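Local coordinates for protein glutaconate CoA-transferase subunit A (Acidaminococcus fermentans, PDB 1POI) that catalyses the transfer of coenzyme A from acetyl-CoA to (R)-2-hydroxyglutarate and related acids such as glutaconate, a step of glutamate degradation by the hydroxyglutarate pathway, at residues Asn257-Val262 / Lys278-Asp283; Ala240-His245 / Thr297-Leu302. One frame throughout, in Å; residues are numbered along the deposited sequence.

Both interactions lie in the chain that follows 236-239, an outermost strand of the parallel sheet, and they are on the same side of the chain's centre. In sequence interaction 1 falls between the two halves of interaction 2: the loop 240-245 comes first, then helices 257-266 and 270-282 with interaction 1, and finally helix 296-300. Their centres are about 14 Å apart. The two contacts also meet directly, since Phe259 of interaction 1 packs edge-to-face with His245 and against Arg298, both of interaction 2. Together they join the C-terminal helices to one another and to the loop leaving the sheet, and interaction 2 also borders a second copy of the subunit.

Interaction 1. Residues Asn257-Val262 / Lys278-Asp283; sequences NPFLKV and KEWVFD
Phe259 and Trp280, on two helices whose backbones stay well apart, make a T-shaped (edge-to-face) aromatic pair. Their CA atoms are 11.3 Å apart, so the rings alone close the distance. The phenylalanine supplies the edge: its CE2 comes over one face of the indole and lies 4.2 Å from Trp280 CZ3, towards the rim of the six-membered ring and not above its middle. The centroids of the Phe259 ring and this six-membered ring are 5.3 Å apart, and the planes are turned by 66°, somewhat short of perpendicular. Phe259 gets there by extension, because CG stands opposite the backbone N (chi1 -167°) and carries the ring out from the side of its helix. Trp280 instead leaves its backbone pointed at the other helix, and a chi2 of 97° sets the indole broadside to the incoming edge. On the opposite face of the indole lies CG of Glu279, the preceding residue, also displaced towards the rim. The contact is small and wholly apolar, burying 85 Å² in total, with Phe259 in the interior and Trp280 partly exposed. Within the first helix, Lys261 NZ makes a weak hydrogen bond to Asn257 OD1. Lys293 has a double role nearby, forming a salt bridge with Glu279 and a cation-pi contact with Trp280. The pair thus ties the start of helix 257-266 to the final turns of helix 270-282, while Tyr290 and Leu294 of helix 287-294 pack on Phe259 and Trp280, respectively, and Phe276 touches both rings.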
loop_
_atom_site.group_PDB
_atom_site.type_symbol
_atom_site.label_atom_id
_atom_site.label_comp_id
_atom_site.label_asym_id
_atom_site.label_seq_id
_atom_site.Cartn_x
_atom_site.Cartn_y
_atom_site.Cartn_z
ATOM N N ASN A 257 1.696 -11.211 27.682
ATOM C CA ASN A 257 0.963 -11.979 28.684
ATOM C C ASN A 257 1.705 -12.471 29.918
ATOM O O ASN A 257 1.103 -12.593 30.991
ATOM C CB ASN A 257 0.258 -13.143 28.045
ATOM C CG ASN A 257 -1.195 -13.135 28.353
ATOM O OD1 ASN A 257 -1.664 -13.980 29.105
ATOM N ND2 ASN A 257 -1.945 -12.226 27.729
ATOM N N PRO A 258 2.966 -12.923 29.757
ATOM C CA PRO A 258 3.693 -13.381 30.951
ATOM C C PRO A 258 3.806 -12.174 31.905
ATOM O O PRO A 258 3.406 -12.236 33.077
ATOM C CB PRO A 258 5.054 -13.771 30.380
ATOM C CG PRO A 258 4.703 -14.299 29.032
ATOM C CD PRO A 258 3.690 -13.300 28.525
ATOM N N PHE A 259 4.282 -11.050 31.360
ATOM C CA PHE A 259 4.433 -9.813 32.119
ATOM C C PHE A 259 3.120 -9.410 32.810
ATOM O O PHE A 259 3.096 -9.212 34.018
ATOM C CB PHE A 259 4.899 -8.705 31.197
ATOM C CG PHE A 259 5.374 -7.492 31.913
ATOM C CD1 PHE A 259 4.484 -6.690 32.618
ATOM C CD2 PHE A 259 6.720 -7.132 31.870
ATOM C CE1 PHE A 259 4.928 -5.538 33.272
ATOM C CE2 PHE A 259 7.178 -5.980 32.522
ATOM C CZ PHE A 259 6.282 -5.183 33.222
ATOM N N LEU A 260 2.024 -9.331 32.063
ATOM C CA LEU A 260 0.765 -8.960 32.673
ATOM C C LEU A 260 0.379 -9.930 33.762
ATOM O O LEU A 260 -0.416 -9.588 34.628
ATOM C CB LEU A 260 -0.376 -8.898 31.656
ATOM C CG LEU A 260 -0.436 -7.868 30.530
ATOM C CD1 LEU A 260 -1.677 -8.157 29.727
ATOM C CD2 LEU A 260 -0.448 -6.445 31.045
ATOM N N LYS A 261 0.873 -11.159 33.695
ATOM C CA LYS A 261 0.535 -12.151 34.720
ATOM C C LYS A 261 1.333 -11.894 35.990
ATOM O O LYS A 261 0.835 -12.104 37.095
ATOM C CB LYS A 261 0.773 -13.579 34.227
ATOM C CG LYS A 261 -0.199 -14.046 33.162
ATOM C CD LYS A 261 -0.429 -15.541 33.281
ATOM C CE LYS A 261 -0.942 -16.143 31.974
ATOM N NZ LYS A 261 0.115 -16.219 30.910
ATOM N N VAL A 262 2.573 -11.443 35.818
ATOM C CA VAL A 262 3.438 -11.115 36.943
ATOM C C VAL A 262 2.721 -10.026 37.715
ATOM O O VAL A 262 2.391 -10.204 38.889
ATOM C CB VAL A 262 4.778 -10.549 36.473
ATOM C CG1 VAL A 262 5.596 -10.115 37.645
ATOM C CG2 VAL A 262 5.521 -11.586 35.666
ATOM N N LYS A 278 9.547 -0.624 42.584
ATOM C CA LYS A 278 10.926 -0.198 42.794
ATOM C C LYS A 278 11.879 -0.738 41.710
ATOM O O LYS A 278 12.776 -0.027 41.257
ATOM C CB LYS A 278 11.444 -0.581 44.179
ATOM C CG LYS A 278 12.879 -0.106 44.353
ATOM C CD LYS A 278 13.458 -0.328 45.725
ATOM C CE LYS A 278 14.874 0.221 45.729
ATOM N NZ LYS A 278 15.427 0.404 47.100
ATOM N N GLU A 279 11.646 -1.977 41.277
ATOM C CA GLU A 279 12.459 -2.624 40.253
ATOM C C GLU A 279 12.213 -2.142 38.831
ATOM O O GLU A 279 13.155 -1.783 38.120
ATOM C CB GLU A 279 12.226 -4.126 40.304
ATOM C CG GLU A 279 12.929 -4.906 39.215
ATOM C CD GLU A 279 12.519 -6.367 39.210
ATOM O OE1 GLU A 279 11.525 -6.704 39.892
ATOM O OE2 GLU A 279 13.187 -7.178 38.533
ATOM N N TRP A 280 10.948 -2.155 38.417
ATOM C CA TRP A 280 10.566 -1.746 37.056
ATOM C C TRP A 280 10.433 -0.238 36.783
ATOM O O TRP A 280 10.744 0.232 35.676
ATOM C CB TRP A 280 9.286 -2.476 36.638
ATOM C CG TRP A 280 9.513 -3.945 36.458
ATOM C CD1 TRP A 280 9.257 -4.929 37.363
ATOM C CD2 TRP A 280 10.159 -4.579 35.350
ATOM N NE1 TRP A 280 9.726 -6.131 36.901
ATOM C CE2 TRP A 280 10.281 -5.947 35.667
ATOM C CE3 TRP A 280 10.649 -4.118 34.118
ATOM C CZ2 TRP A 280 10.871 -6.859 34.806
ATOM C CZ3 TRP A 280 11.242 -5.035 33.257
ATOM C CH2 TRP A 280 11.346 -6.389 33.611
ATOM N N VAL A 281 10.003 0.517 37.796
ATOM C CA VAL A 281 9.826 1.953 37.659
ATOM C C VAL A 281 10.932 2.824 38.257
ATOM O O VAL A 281 11.801 3.357 37.542
ATOM C CB VAL A 281 8.495 2.388 38.282
ATOM C CG1 VAL A 281 8.242 3.855 37.997
ATOM C CG2 VAL A 281 7.361 1.529 37.749
ATOM N N PHE A 282 10.933 2.901 39.583
ATOM C CA PHE A 282 11.862 3.755 40.307
ATOM C C PHE A 282 13.340 3.481 40.132
ATOM O O PHE A 282 14.139 4.416 40.095
ATOM C CB PHE A 282 11.455 3.808 41.765
ATOM C CG PHE A 282 10.005 4.176 41.959
ATOM C CD1 PHE A 282 9.532 5.433 41.567
ATOM C CD2 PHE A 282 9.100 3.253 42.484
ATOM C CE1 PHE A 282 8.192 5.762 41.687
ATOM C CE2 PHE A 282 7.731 3.575 42.609
ATOM C CZ PHE A 282 7.277 4.830 42.212
ATOM N N ASP A 283 13.711 2.218 39.975
ATOM C CA ASP A 283 15.111 1.885 39.792
ATOM C C ASP A 283 15.677 2.127 38.401
ATOM O O ASP A 283 16.899 2.196 38.251
ATOM C CB ASP A 283 15.391 0.445 40.227
ATOM C CG ASP A 283 15.688 0.329 41.722
ATOM O OD1 ASP A 283 16.212 1.298 42.331
ATOM O OD2 ASP A 283 15.392 -0.743 42.292
#

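Interaction 2. Residues Ala240-His245 / Thr297-Leu302; sequences APYGAH and TRLINL
Tyr242 lays one face of its phenol ring over the CB of Leu299, forming a CH-pi contact with the base of the leucine side chain. Leu299 CB stands 4.2 Å from the centroid of the Tyr242 ring and 20° from the ring normal, displaced towards the rim, where Tyr242 CZ is 4.0 Å away. The rim carbon CE2 of Tyr242 also comes to 3.9 Å from the carbonyl O of Leu299, a loose approach and no hydrogen bond. Three residues on, His245 meets the residues at and just after the helix end differently. Its CG is anti to the backbone N (chi1 -180°), which holds the imidazole extended, with its CD2 edge against Leu302, and the two side chains run roughly at right angles. Leu302 CD1 touches the edge of the imidazole, near its plane, 3.7 Å from His245 CD2. Leu299 adds a looser contact through its CD2, 4.3 Å from His245 CD2. While this carbon edge is given to leucine, both ring nitrogens have polar partners elsewhere: NE2 is hydrogen-bonded to Asp256 and ND1 to the hydroxyl of Tyr290, which together should fix the turn of the ring. Asp256 also forms a salt bridge with Arg298, so one carboxylate serves both segments. Two consecutive beta turns, type II from Ala240 to Gly243 and type I from Tyr242 to His245, present the two rings on the same side of the loop. The contact therefore joins the loop after strand 236-239 to the last turn of helix 296-300 and the residues just after it, with Leu291 and Leu294 of helix 287-294 packed on Leu299 and Ala296 of the second subunit also touching that leucine.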
loop_
_atom_site.group_PDB
_atom_site.type_symbol
_atom_site.label_atom_id
_atom_site.label_comp_id
_atom_site.label_asym_id
_atom_site.label_seq_id
_atom_site.Cartn_x
_atom_site.Cartn_y
_atom_site.Cartn_z
ATOM N N ALA A 240 9.304 6.660 21.706
ATOM C CA ALA A 240 9.307 5.610 22.709
ATOM C C ALA A 240 8.852 4.249 22.169
ATOM O O ALA A 240 7.660 3.910 22.252
ATOM C CB ALA A 240 8.467 5.998 23.862
ATOM N N PRO A 241 9.797 3.469 21.584
ATOM C CA PRO A 241 9.583 2.136 21.013
ATOM C C PRO A 241 9.007 1.186 22.041
ATOM O O PRO A 241 9.563 1.038 23.118
ATOM C CB PRO A 241 10.981 1.719 20.612
ATOM C CG PRO A 241 11.564 3.007 20.140
ATOM C CD PRO A 241 11.140 3.963 21.229
ATOM N N TYR A 242 7.930 0.496 21.668
ATOM C CA TYR A 242 7.212 -0.429 22.541
ATOM C C TYR A 242 6.713 0.307 23.767
ATOM O O TYR A 242 6.475 -0.311 24.810
ATOM C CB TYR A 242 8.075 -1.627 22.976
ATOM C CG TYR A 242 8.572 -2.475 21.842
ATOM C CD1 TYR A 242 9.741 -2.123 21.179
ATOM C CD2 TYR A 242 7.863 -3.605 21.399
ATOM C CE1 TYR A 242 10.215 -2.856 20.091
ATOM C CE2 TYR A 242 8.335 -4.360 20.292
ATOM C CZ TYR A 242 9.522 -3.958 19.649
ATOM O OH TYR A 242 10.040 -4.602 18.544
ATOM N N GLY A 243 6.532 1.621 23.625
ATOM C CA GLY A 243 6.044 2.436 24.720
ATOM C C GLY A 243 4.700 2.017 25.286
ATOM O O GLY A 243 4.283 2.529 26.329
ATOM N N ALA A 244 4.004 1.109 24.609
ATOM C CA ALA A 244 2.696 0.653 25.085
ATOM C C ALA A 244 2.851 -0.626 25.855
ATOM O O ALA A 244 1.909 -1.085 26.483
ATOM C CB ALA A 244 1.732 0.432 23.911
ATOM N N HIS A 245 4.051 -1.200 25.813
ATOM C CA HIS A 245 4.313 -2.460 26.489
ATOM C C HIS A 245 3.986 -2.312 27.954
ATOM O O HIS A 245 4.360 -1.318 28.573
ATOM C CB HIS A 245 5.770 -2.884 26.292
ATOM C CG HIS A 245 6.115 -4.181 26.955
ATOM N ND1 HIS A 245 6.205 -4.319 28.323
ATOM C CD2 HIS A 245 6.381 -5.402 26.439
ATOM C CE1 HIS A 245 6.506 -5.568 28.623
ATOM N NE2 HIS A 245 6.621 -6.245 27.498
ATOM N N THR A 297 15.317 -10.532 22.136
ATOM C CA THR A 297 14.383 -11.552 21.651
ATOM C C THR A 297 12.970 -11.473 22.249
ATOM O O THR A 297 11.989 -11.667 21.547
ATOM C CB THR A 297 14.964 -13.023 21.734
ATOM O OG1 THR A 297 14.941 -13.504 23.085
ATOM C CG2 THR A 297 16.401 -13.077 21.218
ATOM N N ARG A 298 12.867 -11.060 23.500
ATOM C CA ARG A 298 11.584 -10.977 24.175
ATOM C C ARG A 298 10.645 -10.037 23.486
ATOM O O ARG A 298 9.448 -10.289 23.442
ATOM C CB ARG A 298 11.757 -10.519 25.627
ATOM C CG ARG A 298 10.436 -10.238 26.306
ATOM C CD ARG A 298 10.488 -10.232 27.826
ATOM N NE ARG A 298 9.123 -10.347 28.331
ATOM C CZ ARG A 298 8.807 -10.587 29.599
ATOM N NH1 ARG A 298 9.765 -10.742 30.506
ATOM N NH2 ARG A 298 7.528 -10.670 29.964
ATOM N N LEU A 299 11.183 -8.921 23.005
ATOM C CA LEU A 299 10.383 -7.906 22.315
ATOM C C LEU A 299 10.000 -8.386 20.928
ATOM O O LEU A 299 8.840 -8.248 20.505
ATOM C CB LEU A 299 11.156 -6.586 22.244
ATOM C CG LEU A 299 11.453 -5.983 23.629
ATOM C CD1 LEU A 299 12.272 -4.743 23.449
ATOM C CD2 LEU A 299 10.156 -5.724 24.412
ATOM N N ILE A 300 10.979 -8.988 20.253
ATOM C CA ILE A 300 10.827 -9.545 18.903
ATOM C C ILE A 300 9.706 -10.581 18.846
ATOM O O ILE A 300 8.916 -10.601 17.902
ATOM C CB ILE A 300 12.122 -10.221 18.446
ATOM C CG1 ILE A 300 13.198 -9.160 18.210
ATOM C CG2 ILE A 300 11.870 -11.048 17.203
ATOM C CD1 ILE A 300 14.494 -9.692 17.613
ATOM N N ASN A 301 9.599 -11.412 19.871
ATOM C CA ASN A 301 8.564 -12.443 19.877
ATOM C C ASN A 301 7.178 -11.950 20.202
ATOM O O ASN A 301 6.283 -12.739 20.478
ATOM C CB ASN A 301 8.951 -13.589 20.813
ATOM C CG ASN A 301 10.345 -14.120 20.529
ATOM O OD1 ASN A 301 10.941 -14.790 21.367
ATOM N ND2 ASN A 301 10.880 -13.810 19.350
ATOM N N LEU A 302 7.006 -10.639 20.204
ATOM C CA LEU A 302 5.705 -10.054 20.499
ATOM C C LEU A 302 5.140 -9.468 19.217
ATOM O O LEU A 302 3.972 -9.093 19.160
ATOM C CB LEU A 302 5.842 -8.962 21.568
ATOM C CG LEU A 302 5.875 -9.377 23.049
ATOM C CD1 LEU A 302 6.150 -8.175 23.940
ATOM C CD2 LEU A 302 4.554 -9.997 23.449
#